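Local coordinates for protein inositol dehydrogenase (Lactobacillus casei, PDB 4MKX) that probably oxidises scyllo-inositol with NAD, as a sugar alcohol dehydrogenase of the Gfo/Idh/MocA family, at residues S90-H93 and L94-I97; A119-H122 and T123-V126; K151-D155 and Q156-G160; D199-V202 and I203-F206; Q305-L308 and S309-Q312. All blocks are in the same frame, centred on the assembly; numbering follows the deposited sequence.

Contact 1. Residues S90-H93 and L94-I97; sequences SGFH and LQQI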
loop_
_atom_site.group_PDB
_atom_site.type_symbol
_atom_site.label_atom_id
_atom_site.label_comp_id
_atom_site.label_asym_id
_atom_site.label_seq_id
_atom_site.Cartn_x
_atom_site.Cartn_y
_atom_site.Cartn_z
ATOM N N SER A 90 -20.478 -3.002 32.915
ATOM C CA SER A 90 -21.707 -2.621 32.222
ATOM C C SER A 90 -22.963 -2.804 33.063
ATOM O O SER A 90 -23.952 -2.099 32.864
ATOM C CB SER A 90 -21.851 -3.462 30.958
ATOM O OG SER A 90 -21.679 -4.827 31.281
ATOM N N GLY A 91 -22.923 -3.749 33.995
ATOM C CA GLY A 91 -24.079 -4.020 34.834
ATOM C C GLY A 91 -24.447 -2.880 35.769
ATOM O O GLY A 91 -25.550 -2.860 36.305
ATOM N N PHE A 92 -23.539 -1.921 35.945
ATOM C CA PHE A 92 -23.743 -0.820 36.895
ATOM C C PHE A 92 -24.072 0.501 36.217
ATOM O O PHE A 92 -24.424 1.471 36.889
ATOM C CB PHE A 92 -22.495 -0.619 37.759
ATOM C CG PHE A 92 -22.149 -1.802 38.609
ATOM C CD1 PHE A 92 -22.762 -1.990 39.838
ATOM C CD2 PHE A 92 -21.210 -2.726 38.182
ATOM C CE1 PHE A 92 -22.445 -3.087 40.624
ATOM C CE2 PHE A 92 -20.889 -3.822 38.962
ATOM C CZ PHE A 92 -21.508 -4.000 40.187
ATOM N N HIS A 93 -23.937 0.550 34.894
ATOM C CA HIS A 93 -24.109 1.810 34.168
ATOM C C HIS A 93 -25.448 2.497 34.429
ATOM O O HIS A 93 -25.475 3.666 34.779
ATOM C CB HIS A 93 -23.885 1.635 32.667
ATOM C CG HIS A 93 -22.464 1.353 32.308
ATOM N ND1 HIS A 93 -22.032 1.237 31.000
ATOM C CD2 HIS A 93 -21.377 1.141 33.083
ATOM C CE1 HIS A 93 -20.739 0.974 30.991
ATOM N NE2 HIS A 93 -20.314 0.908 32.241
ATOM N N LEU A 94 -26.554 1.777 34.267
ATOM C CA LEU A 94 -27.872 2.391 34.406
ATOM C C LEU A 94 -28.122 2.987 35.787
ATOM O O LEU A 94 -28.597 4.115 35.889
ATOM C CB LEU A 94 -28.982 1.388 34.067
ATOM C CG LEU A 94 -28.933 0.869 32.628
ATOM C CD1 LEU A 94 -30.032 -0.149 32.413
ATOM C CD2 LEU A 94 -29.104 2.013 31.664
ATOM N N GLN A 95 -27.785 2.253 36.843
ATOM C CA GLN A 95 -28.071 2.743 38.194
ATOM C C GLN A 95 -27.181 3.934 38.541
ATOM O O GLN A 95 -27.615 4.861 39.240
ATOM C CB GLN A 95 -27.956 1.627 39.241
ATOM C CG GLN A 95 -26.547 1.103 39.498
ATOM C CD GLN A 95 -26.471 0.233 40.745
ATOM O OE1 GLN A 95 -27.477 -0.315 41.196
ATOM N NE2 GLN A 95 -25.275 0.109 41.310
ATOM N N GLN A 96 -25.954 3.934 38.019
ATOM C CA GLN A 96 -25.035 5.045 38.268
ATOM C C GLN A 96 -25.395 6.283 37.441
ATOM O O GLN A 96 -25.297 7.415 37.933
ATOM C CB GLN A 96 -23.580 4.604 38.078
ATOM C CG GLN A 96 -23.124 3.589 39.134
ATOM C CD GLN A 96 -21.768 2.989 38.857
ATOM O OE1 GLN A 96 -21.212 3.157 37.770
ATOM N NE2 GLN A 96 -21.226 2.274 39.836
ATOM N N ILE A 97 -25.822 6.071 36.199
ATOM C CA ILE A 97 -26.364 7.150 35.376
ATOM C C ILE A 97 -27.548 7.846 36.084
ATOM O O ILE A 97 -27.580 9.069 36.193
ATOM C CB ILE A 97 -26.814 6.636 33.994
ATOM C CG1 ILE A 97 -25.607 6.313 33.116
ATOM C CG2 ILE A 97 -27.647 7.677 33.277
ATOM C CD1 ILE A 97 -26.005 5.490 31.885
HETATM O O HOH W 1 -26.450 -1.357 33.665
HETATM O O HOH W 2 -27.376 -0.754 36.689
#

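Contact 2. Residues A119-H122 and T123-V126; sequences AIEH and TQQV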
loop_
_atom_site.group_PDB
_atom_site.type_symbol
_atom_site.label_atom_id
_atom_site.label_comp_id
_atom_site.label_asym_id
_atom_site.label_seq_id
_atom_site.Cartn_x
_atom_site.Cartn_y
_atom_site.Cartn_z
ATOM N N ALA A 119 -34.962 -2.084 31.670
ATOM C CA ALA A 119 -34.195 -1.195 32.534
ATOM C C ALA A 119 -33.657 0.014 31.768
ATOM O O ALA A 119 -33.604 1.122 32.306
ATOM C CB ALA A 119 -33.074 -1.954 33.225
ATOM N N ILE A 120 -33.247 -0.186 30.517
ATOM C CA ILE A 120 -32.779 0.938 29.704
ATOM C C ILE A 120 -33.877 1.989 29.468
ATOM O O ILE A 120 -33.624 3.196 29.546
ATOM C CB ILE A 120 -32.170 0.472 28.360
ATOM C CG1 ILE A 120 -30.919 -0.371 28.606
ATOM C CG2 ILE A 120 -31.831 1.670 27.492
ATOM C CD1 ILE A 120 -30.359 -1.032 27.317
ATOM N N GLU A 121 -35.104 1.541 29.218
ATOM C CA GLU A 121 -36.192 2.488 28.997
ATOM C C GLU A 121 -36.514 3.292 30.263
ATOM O O GLU A 121 -36.890 4.461 30.178
ATOM C CB GLU A 121 -37.431 1.773 28.441
ATOM C CG GLU A 121 -37.136 1.077 27.113
ATOM C CD GLU A 121 -38.381 0.740 26.314
ATOM O OE1 GLU A 121 -39.499 1.000 26.807
ATOM O OE2 GLU A 121 -38.235 0.221 25.188
ATOM N N HIS A 122 -36.324 2.677 31.427
ATOM C CA HIS A 122 -36.505 3.381 32.698
ATOM C C HIS A 122 -35.484 4.508 32.792
ATOM O O HIS A 122 -35.803 5.625 33.198
ATOM C CB HIS A 122 -36.326 2.418 33.870
ATOM C CG HIS A 122 -36.545 3.045 35.214
ATOM N ND1 HIS A 122 -35.537 3.665 35.923
ATOM C CD2 HIS A 122 -37.654 3.126 35.990
ATOM C CE1 HIS A 122 -36.018 4.111 37.072
ATOM N NE2 HIS A 122 -37.300 3.796 37.136
ATOM N N THR A 123 -34.255 4.221 32.382
ATOM C CA THR A 123 -33.204 5.238 32.396
ATOM C C THR A 123 -33.447 6.341 31.368
ATOM O O THR A 123 -33.179 7.510 31.638
ATOM C CB THR A 123 -31.821 4.598 32.201
ATOM O OG1 THR A 123 -31.577 3.698 33.288
ATOM C CG2 THR A 123 -30.720 5.666 32.170
ATOM N N GLN A 124 -33.942 5.977 30.188
ATOM C CA GLN A 124 -34.326 6.973 29.201
ATOM C C GLN A 124 -35.300 7.990 29.783
ATOM O O GLN A 124 -35.205 9.177 29.486
ATOM C CB GLN A 124 -34.947 6.314 27.981
ATOM C CG GLN A 124 -33.927 5.679 27.061
ATOM C CD GLN A 124 -34.579 5.044 25.861
ATOM O OE1 GLN A 124 -35.181 3.979 25.971
ATOM N NE2 GLN A 124 -34.474 5.699 24.709
ATOM N N GLN A 125 -36.241 7.514 30.591
ATOM C CA GLN A 125 -37.193 8.412 31.244
ATOM C C GLN A 125 -36.485 9.374 32.206
ATOM O O GLN A 125 -36.742 10.577 32.183
ATOM C CB GLN A 125 -38.271 7.603 31.965
ATOM C CG GLN A 125 -39.183 8.431 32.861
ATOM C CD GLN A 125 -40.084 9.379 32.087
ATOM O OE1 GLN A 125 -40.159 9.336 30.863
ATOM N NE2 GLN A 125 -40.797 10.232 32.811
ATOM N N VAL A 126 -35.589 8.842 33.036
ATOM C CA VAL A 126 -34.826 9.670 33.973
ATOM C C VAL A 126 -34.015 10.719 33.210
ATOM O O VAL A 126 -33.989 11.891 33.576
ATOM C CB VAL A 126 -33.903 8.825 34.879
ATOM C CG1 VAL A 126 -33.096 9.725 35.802
ATOM C CG2 VAL A 126 -34.712 7.851 35.712
#

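Contact 3. Residues K151-D155 and Q156-G160; sequences KQLVD and QGKIG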
loop_
_atom_site.group_PDB
_atom_site.type_symbol
_atom_site.label_atom_id
_atom_site.label_comp_id
_atom_site.label_asym_id
_atom_site.label_seq_id
_atom_site.Cartn_x
_atom_site.Cartn_y
_atom_site.Cartn_z
ATOM N N LYS A 151 -16.952 9.996 7.056
ATOM C CA LYS A 151 -18.308 10.492 7.242
ATOM C C LYS A 151 -18.516 11.754 6.406
ATOM O O LYS A 151 -19.568 11.944 5.792
ATOM C CB LYS A 151 -18.543 10.800 8.720
ATOM C CG LYS A 151 -19.962 11.256 9.057
ATOM C CD LYS A 151 -20.976 10.170 8.758
ATOM C CE LYS A 151 -22.297 10.405 9.525
ATOM N NZ LYS A 151 -22.833 11.774 9.291
ATOM N N GLN A 152 -17.499 12.600 6.383
ATOM C CA GLN A 152 -17.536 13.833 5.614
ATOM C C GLN A 152 -17.720 13.546 4.124
ATOM O O GLN A 152 -18.562 14.160 3.473
ATOM C CB GLN A 152 -16.247 14.595 5.855
ATOM C CG GLN A 152 -16.144 15.932 5.187
ATOM C CD GLN A 152 -14.996 16.729 5.760
ATOM O OE1 GLN A 152 -14.423 16.354 6.788
ATOM N NE2 GLN A 152 -14.647 17.829 5.104
ATOM N N LEU A 153 -16.946 12.606 3.586
ATOM C CA LEU A 153 -17.119 12.202 2.191
ATOM C C LEU A 153 -18.534 11.697 1.923
ATOM O O LEU A 153 -19.144 12.036 0.908
ATOM C CB LEU A 153 -16.106 11.117 1.802
ATOM C CG LEU A 153 -14.648 11.558 1.797
ATOM C CD1 LEU A 153 -13.768 10.394 1.380
ATOM C CD2 LEU A 153 -14.492 12.720 0.854
ATOM N N VAL A 154 -19.052 10.877 2.829
ATOM C CA VAL A 154 -20.397 10.342 2.684
ATOM C C VAL A 154 -21.446 11.459 2.716
ATOM O O VAL A 154 -22.359 11.474 1.891
ATOM C CB VAL A 154 -20.698 9.277 3.761
ATOM C CG1 VAL A 154 -22.181 8.956 3.820
ATOM C CG2 VAL A 154 -19.888 8.009 3.501
ATOM N N ASP A 155 -21.302 12.389 3.654
ATOM C CA ASP A 155 -22.265 13.485 3.803
ATOM C C ASP A 155 -22.269 14.413 2.593
ATOM O O ASP A 155 -23.301 14.994 2.243
ATOM C CB ASP A 155 -21.966 14.295 5.068
ATOM C CG ASP A 155 -22.384 13.577 6.335
ATOM O OD1 ASP A 155 -23.143 12.592 6.241
ATOM O OD2 ASP A 155 -21.951 14.013 7.426
ATOM N N GLN A 156 -21.108 14.555 1.968
ATOM C CA GLN A 156 -20.956 15.391 0.783
ATOM C C GLN A 156 -21.492 14.711 -0.477
ATOM O O GLN A 156 -21.511 15.324 -1.542
ATOM C CB GLN A 156 -19.492 15.783 0.581
ATOM C CG GLN A 156 -18.990 16.795 1.597
ATOM C CD GLN A 156 -17.489 17.012 1.520
ATOM O OE1 GLN A 156 -16.792 16.364 0.736
ATOM N NE2 GLN A 156 -16.982 17.922 2.345
ATOM N N GLY A 157 -21.905 13.450 -0.357
ATOM C CA GLY A 157 -22.507 12.715 -1.461
ATOM C C GLY A 157 -21.500 12.031 -2.373
ATOM O O GLY A 157 -21.845 11.568 -3.463
ATOM N N LYS A 158 -20.255 11.937 -1.917
ATOM C CA LYS A 158 -19.158 11.464 -2.761
ATOM C C LYS A 158 -19.177 9.981 -3.119
ATOM O O LYS A 158 -18.546 9.585 -4.088
ATOM C CB LYS A 158 -17.811 11.820 -2.131
ATOM C CG LYS A 158 -17.498 13.310 -2.138
ATOM C CD LYS A 158 -16.373 13.630 -3.105
ATOM C CE LYS A 158 -16.059 15.124 -3.106
ATOM N NZ LYS A 158 -15.818 15.638 -1.727
ATOM N N ILE A 159 -19.874 9.150 -2.350
ATOM C CA ILE A 159 -20.005 7.760 -2.762
ATOM C C ILE A 159 -21.453 7.384 -3.024
ATOM O O ILE A 159 -21.765 6.214 -3.226
ATOM C CB ILE A 159 -19.372 6.750 -1.780
ATOM C CG1 ILE A 159 -20.132 6.735 -0.461
ATOM C CG2 ILE A 159 -17.881 7.033 -1.579
ATOM C CD1 ILE A 159 -19.889 5.479 0.331
ATOM N N GLY A 160 -22.329 8.384 -3.028
ATOM C CA GLY A 160 -23.730 8.148 -3.344
ATOM C C GLY A 160 -24.437 7.550 -2.149
ATOM O O GLY A 160 -24.001 7.734 -1.011
HETATM O O HOH W 3 -22.057 9.718 -0.390
#

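Contact 4. Residues D199-V202 and I203-F206; sequences DIDV and IRWF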
loop_
_atom_site.group_PDB
_atom_site.type_symbol
_atom_site.label_atom_id
_atom_site.label_comp_id
_atom_site.label_asym_id
_atom_site.label_seq_id
_atom_site.Cartn_x
_atom_site.Cartn_y
_atom_site.Cartn_z
ATOM N N ASP A 199 -19.453 -1.280 16.152
ATOM C CA ASP A 199 -19.756 -1.496 14.744
ATOM C C ASP A 199 -21.227 -1.224 14.441
ATOM O O ASP A 199 -21.555 -0.612 13.426
ATOM C CB ASP A 199 -19.380 -2.920 14.337
ATOM C CG ASP A 199 -17.888 -3.165 14.400
ATOM O OD1 ASP A 199 -17.129 -2.398 13.771
ATOM O OD2 ASP A 199 -17.472 -4.121 15.083
ATOM N N ILE A 200 -22.106 -1.671 15.332
ATOM C CA ILE A 200 -23.525 -1.369 15.202
ATOM C C ILE A 200 -23.738 0.140 15.186
ATOM O O ILE A 200 -24.428 0.672 14.316
ATOM C CB ILE A 200 -24.337 -2.048 16.314
ATOM C CG1 ILE A 200 -24.373 -3.563 16.072
ATOM C CG2 ILE A 200 -25.764 -1.508 16.351
ATOM C CD1 ILE A 200 -24.698 -4.356 17.310
ATOM N N ASP A 201 -23.108 0.850 16.117
ATOM C CA ASP A 201 -23.240 2.292 16.122
ATOM C C ASP A 201 -22.712 2.959 14.851
ATOM O O ASP A 201 -23.319 3.896 14.322
ATOM C CB ASP A 201 -22.549 2.872 17.347
ATOM C CG ASP A 201 -22.780 4.351 17.473
ATOM O OD1 ASP A 201 -23.941 4.745 17.762
ATOM O OD2 ASP A 201 -21.814 5.121 17.258
ATOM N N VAL A 202 -21.579 2.475 14.345
ATOM C CA VAL A 202 -21.034 2.996 13.104
ATOM C C VAL A 202 -22.015 2.835 11.938
ATOM O O VAL A 202 -22.192 3.753 11.144
ATOM C CB VAL A 202 -19.664 2.326 12.767
ATOM C CG1 VAL A 202 -19.425 2.262 11.280
ATOM C CG2 VAL A 202 -18.535 3.056 13.473
ATOM N N ILE A 203 -22.660 1.683 11.864
ATOM C CA ILE A 203 -23.634 1.425 10.812
ATOM C C ILE A 203 -24.803 2.418 10.893
ATOM O O ILE A 203 -25.158 3.071 9.893
ATOM C CB ILE A 203 -24.093 -0.031 10.874
ATOM C CG1 ILE A 203 -22.956 -0.927 10.377
ATOM C CG2 ILE A 203 -25.331 -0.258 10.012
ATOM C CD1 ILE A 203 -23.043 -2.355 10.856
ATOM N N ARG A 204 -25.344 2.592 12.095
ATOM C CA ARG A 204 -26.450 3.522 12.294
ATOM C C ARG A 204 -26.028 4.957 12.022
ATOM O O ARG A 204 -26.763 5.721 11.398
ATOM C CB ARG A 204 -27.024 3.385 13.711
ATOM C CG ARG A 204 -27.616 2.000 14.022
ATOM C CD ARG A 204 -28.213 1.930 15.427
ATOM N NE ARG A 204 -29.329 2.860 15.566
ATOM C CZ ARG A 204 -29.266 4.006 16.241
ATOM N NH1 ARG A 204 -28.141 4.365 16.854
ATOM N NH2 ARG A 204 -30.328 4.794 16.296
ATOM N N TRP A 205 -24.825 5.313 12.476
ATOM C CA TRP A 205 -24.293 6.658 12.316
ATOM C C TRP A 205 -24.130 7.019 10.843
ATOM O O TRP A 205 -24.561 8.089 10.405
ATOM C CB TRP A 205 -22.954 6.773 13.071
ATOM C CG TRP A 205 -22.265 8.098 13.022
ATOM C CD1 TRP A 205 -22.826 9.328 13.230
ATOM C CD2 TRP A 205 -20.866 8.329 12.802
ATOM N NE1 TRP A 205 -21.863 10.309 13.130
ATOM C CE2 TRP A 205 -20.653 9.722 12.875
ATOM C CE3 TRP A 205 -19.776 7.493 12.554
ATOM C CZ2 TRP A 205 -19.392 10.299 12.689
ATOM C CZ3 TRP A 205 -18.524 8.068 12.369
ATOM C CH2 TRP A 205 -18.345 9.460 12.445
ATOM N N PHE A 206 -23.527 6.122 10.065
ATOM C CA PHE A 206 -23.267 6.424 8.659
ATOM C C PHE A 206 -24.531 6.454 7.805
ATOM O O PHE A 206 -24.626 7.262 6.887
ATOM C CB PHE A 206 -22.267 5.421 8.056
ATOM C CG PHE A 206 -20.837 5.817 8.243
ATOM C CD1 PHE A 206 -20.214 6.654 7.333
ATOM C CD2 PHE A 206 -20.114 5.362 9.335
ATOM C CE1 PHE A 206 -18.890 7.036 7.507
ATOM C CE2 PHE A 206 -18.786 5.741 9.515
ATOM C CZ PHE A 206 -18.178 6.575 8.601
HETATM O O HOH W 4 -26.075 3.115 17.963
#

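Contact 5. Residues Q305-L308 and S309-Q312; sequences QAFL and SEEQ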
loop_
_atom_site.group_PDB
_atom_site.type_symbol
_atom_site.label_atom_id
_atom_site.label_comp_id
_atom_site.label_asym_id
_atom_site.label_seq_id
_atom_site.Cartn_x
_atom_site.Cartn_y
_atom_site.Cartn_z
ATOM N N GLN A 305 -6.334 9.110 20.038
ATOM C CA GLN A 305 -6.852 10.408 19.621
ATOM C C GLN A 305 -8.350 10.519 19.834
ATOM O O GLN A 305 -8.836 11.552 20.301
ATOM C CB GLN A 305 -6.506 10.658 18.140
ATOM C CG GLN A 305 -7.174 11.905 17.548
ATOM C CD GLN A 305 -8.463 11.583 16.804
ATOM O OE1 GLN A 305 -8.489 10.721 15.919
ATOM N NE2 GLN A 305 -9.543 12.261 17.177
ATOM N N ALA A 306 -9.077 9.455 19.512
ATOM C CA ALA A 306 -10.533 9.469 19.642
ATOM C C ALA A 306 -10.974 9.608 21.093
ATOM O O ALA A 306 -11.962 10.280 21.380
ATOM C CB ALA A 306 -11.132 8.214 19.036
ATOM N N PHE A 307 -10.261 8.956 22.005
ATOM C CA PHE A 307 -10.588 9.093 23.423
ATOM C C PHE A 307 -10.424 10.538 23.890
ATOM O O PHE A 307 -11.306 11.081 24.555
ATOM C CB PHE A 307 -9.729 8.160 24.289
ATOM C CG PHE A 307 -10.090 6.716 24.159
ATOM C CD1 PHE A 307 -11.421 6.303 24.259
ATOM C CD2 PHE A 307 -9.110 5.759 23.916
ATOM C CE1 PHE A 307 -11.759 4.954 24.132
ATOM C CE2 PHE A 307 -9.442 4.415 23.789
ATOM C CZ PHE A 307 -10.771 4.013 23.892
ATOM N N LEU A 308 -9.289 11.152 23.562
ATOM C CA LEU A 308 -9.043 12.542 23.933
ATOM C C LEU A 308 -10.102 13.467 23.342
ATOM O O LEU A 308 -10.615 14.341 24.033
ATOM C CB LEU A 308 -7.640 12.979 23.483
ATOM C CG LEU A 308 -6.497 12.492 24.368
ATOM C CD1 LEU A 308 -5.166 12.527 23.617
ATOM C CD2 LEU A 308 -6.425 13.353 25.630
ATOM N N SER A 309 -10.438 13.260 22.069
ATOM C CA SER A 309 -11.429 14.107 21.427
ATOM C C SER A 309 -12.819 13.978 22.053
ATOM O O SER A 309 -13.490 14.983 22.240
ATOM C CB SER A 309 -11.496 13.840 19.921
ATOM O OG SER A 309 -10.306 14.309 19.294
ATOM N N GLU A 310 -13.263 12.761 22.365
ATOM C CA GLU A 310 -14.586 12.619 22.977
ATOM C C GLU A 310 -14.624 13.193 24.395
ATOM O O GLU A 310 -15.648 13.709 24.811
ATOM C CB GLU A 310 -15.100 11.168 22.975
ATOM C CG GLU A 310 -14.497 10.272 24.047
ATOM C CD GLU A 310 -15.030 8.850 24.020
ATOM O OE1 GLU A 310 -16.087 8.597 23.390
ATOM O OE2 GLU A 310 -14.376 7.971 24.627
ATOM N N GLU A 311 -13.521 13.083 25.133
ATOM C CA GLU A 311 -13.458 13.648 26.476
ATOM C C GLU A 311 -13.542 15.167 26.384
ATOM O O GLU A 311 -14.275 15.801 27.139
ATOM C CB GLU A 311 -12.156 13.234 27.173
ATOM C CG GLU A 311 -12.072 11.745 27.500
ATOM C CD GLU A 311 -10.648 11.257 27.560
ATOM O OE1 GLU A 311 -9.743 12.078 27.320
ATOM O OE2 GLU A 311 -10.416 10.055 27.808
ATOM N N GLN A 312 -12.794 15.753 25.455
ATOM C CA GLN A 312 -12.809 17.207 25.312
ATOM C C GLN A 312 -14.174 17.686 24.846
ATOM O O GLN A 312 -14.658 18.735 25.289
ATOM C CB GLN A 312 -11.720 17.678 24.343
ATOM C CG GLN A 312 -11.485 19.191 24.376
ATOM C CD GLN A 312 -10.911 19.669 25.708
ATOM O OE1 GLN A 312 -9.749 19.407 26.021
ATOM N NE2 GLN A 312 -11.725 20.375 26.496
#

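Contact 1. Residues S90-H93 and L94-I97
Phe92 offers the edge of its ring to Gln95, whose NE2 lies in the ring plane 3.6 Å from CD1; the two side chains run alongside each other, with ring and amide turned 57° apart. The other flat group, the His93 imidazole, has Ser90 CA centred over one face, 3.7 Å above the plane. All of this happens where the loop after strand 83-86 winds into helix 93-102 of the NAD-binding Rossmann fold. Helical bonds join the two segments: Gln96 N to Phe92 O at 3.1 Å and Ile97 N to His93 O at 2.8 Å. Gln95 reaches the phenyl edge because its CG stands between the backbone N and the carbonyl carbon (chi1 69°). Gln96 extends on another side of Phe92, its CG 3.3 Å from Phe92 O and its amide against Phe92 CB, while OE1 is hydrogen-bonded to Ser88 OG. An alanine here is likely to leave the Ser88 hydroxyl without that mate and to uncover Phe92 CB. His93 is pinned through both ring nitrogens, NE2 to Ser88 O and ND1 to Pro112 O, which fixes the ring's rotation. Two waters extend the bonding between the segments: one links Ser90 O with Leu94 N, and the other accepts from Gln95 N at 3.0 Å and donates to Gly91 O at 2.8 Å.

Contact 2. Residues A119-H122 and T123-V126
His122, Thr123 and Gln124 carry most of this contact, a single stretch of alpha helix in which these side chains lie against the adjoining turn. The imidazole of His122 is thrown forward along the helix, CG anti to the backbone N (chi1 -178°), and its CE1 comes within 4.2 Å of Val126 CG2. That methyl also rests 3.5 Å from His122 O, the carbonyl that accepts the backbone N-H of Val126. Thr123 turns the other way: OG1 lies beside its own backbone N and 3.4 Å from Ala119 O, which takes the Thr123 N-H. The polar ends of these two residues meet on one outside group, since His122 ND1 and Thr123 OG1 both hydrogen-bond to Glu98 OE2, so a single carboxylate oxygen holds a ring and a hydroxyl in place. Gln124 reaches back over the preceding turn. Its CG packs 3.5 Å from Ile120 O, and its OE1 approaches Glu121 CG at 3.7 Å, where the two side chains cross at a slant with carboxylate and amide planes 70° apart. The amide's NE2 is tied to Glu329 OE1. Four backbone bonds run beneath, the shortest being Gln124 N to Ile120 O at 2.9 Å. The helix is the crossover of a beta-alpha-beta unit between strands 106-109 and 135-137, with Thr123 and Val126 facing helix 93-102 and Ile120 and Gln124 facing helix 328-347.

Contact 3. Residues K151-D155 and Q156-G160
Gln152, with CG anti to its own backbone N (chi1 -177°), and Gln156, with CG beside its N (chi1 -72°), are brought together so that their side chains extend in company from the helix end. Gln156 NE2 ends 3.6 Å from Gln152 CG, the two amide planes almost perpendicular. Gln156 OE1 accepts from Lys158 NZ at 2.7 Å, and the bent lysine chain carries that ammonium past Leu153 CD2, 4.1 Å away. The helix ends here in a Schellman motif: Lys158 N reaches back to Leu153 O at 3.0 Å, and Gly157 N bonds to Val154 O at 3.0 Å from well above the carbonyl plane. Gly157 makes the reversal with a positive phi of 86° and opens a type I turn to Gly160. One water ties the exit together, donating to Val154 O and Gly160 O and accepting from Ile159 N. One turn earlier, Lys151 NZ forms a salt bridge with Asp155 OD2, on its syn side, at 3.0 Å. Ile159 CD1 folds back to within 4.1 Å of Val154 CG2. The motif leads helix 145-155 towards strand 162-172, with helix 197-207 packed against Lys151 and Val154 through Trp205 and Phe206, while Leu153 touches Val285 of the second subunit.

Contact 4. Residues D199-V202 and I203-F206
The backbone is regular alpha helix, with four successive N-H groups of 203-206 bonded to the carbonyls of 199-202, the tightest being Trp205 N to Asp201 O at 2.8 Å. Val202 and Phe206 make the apolar side-chain contact. They run alongside each other, with Val202 CG1 3.7 Å from Phe206 CD2 and off the ring plane. The same CD2 is 3.2 Å from Val202 O, which sits at the ring edge, in the plane. Ile203, which packs on strand 246-252, runs back along the helix, CG1 anti to its carbonyl carbon (chi1 -73°), laying CD1 3.4 Å from Asp199 O. Asp201 and Arg204 are oppositely charged neighbours. Asp201 OD1 stands at the edge of the guanidinium, yet 4.3 Å from NH1, too far for a direct ion pair; a water bridges them, donating to Asp201 OD1 at 2.7 Å and accepting from Arg204 NH1 at 2.7 Å. Each charge has a direct partner elsewhere: Asp201 OD1 with Arg142, Arg204 NE with Glu210 and NH1 with Asp330. Asp199 pairs with Arg141 and bonds to Ser167 and Ser169. With Arg142 in direct contact and Arg204 linked through the water, the buried Asp201 carboxylate is probably stabilised in its charged form, and the water joins Asp201 and Arg204 in one polar network although each is paired directly with other parts of the chain.

Contact 5. Residues Q305-L308 and S309-Q312
Helix 304-319 supplies the whole of this contact, and at its first turn Gln305 reaches forward to Ser309: NE2 donates to OG at 3.0 Å, with the hydroxyl oxygen only 3° out of the amide plane. A bend at chi2 swings the amide round to that position, and its other bonds, OE1 to Asp145 N and NE2 to Phe143 O, fix its rotation. Phe307 and Glu310 extend together from the helix, with Glu310 OE2 at the edge of the Phe307 ring, in the ring plane, 3.4 Å from CD1. Across from the helix lies helix 27-38, which begins within a glycine-rich GxGxxG sequence probably serving as the dinucleotide-binding turn of the Rossmann fold. Glu311 makes a polar link to it, beside packing by Phe307, Leu308 and Glu310: OE2 hydrogen-bonds to both His32 ND1 and Asn35 ND2. Its extended chain lies close over the preceding turn, CG 3.1 Å from Phe307 O, and OE1 comes within 3.9 Å of Leu308 CD2. A leucine in its place would probably leave His32 and Asn35 without their shared acceptor. Beneath these side chains the helical bonds continue, Glu311 N to Phe307 O at 3.0 Å and Gln312 N to Leu308 O at 3.0 Å.

Overall arrangement
The five contacts fall into two touching pairs and one that stands apart. Contacts 1 and 2, centres 11 Å apart, lie on neighbouring helices of the Rossmann domain, 93-102 and 117-128: Leu94 CD1 meets Ala119 CB at 3.6 Å and Ile97 CG2 meets Thr123 CG2 at 3.8 Å. Contacts 3 and 4 pair in the C-terminal domain, where Lys151 CA lies 3.5 Å from Phe206 CE1. Contact 5 touches neither pair, its nearest atoms about 9 Å from contact 4 and about 11 Å from contact 1. This is the apo enzyme, but Gln96 of contact 1 lies near the probable dinucleotide-binding glycines, and contact 5 packs on helix 27-38, which starts within that glycine pattern.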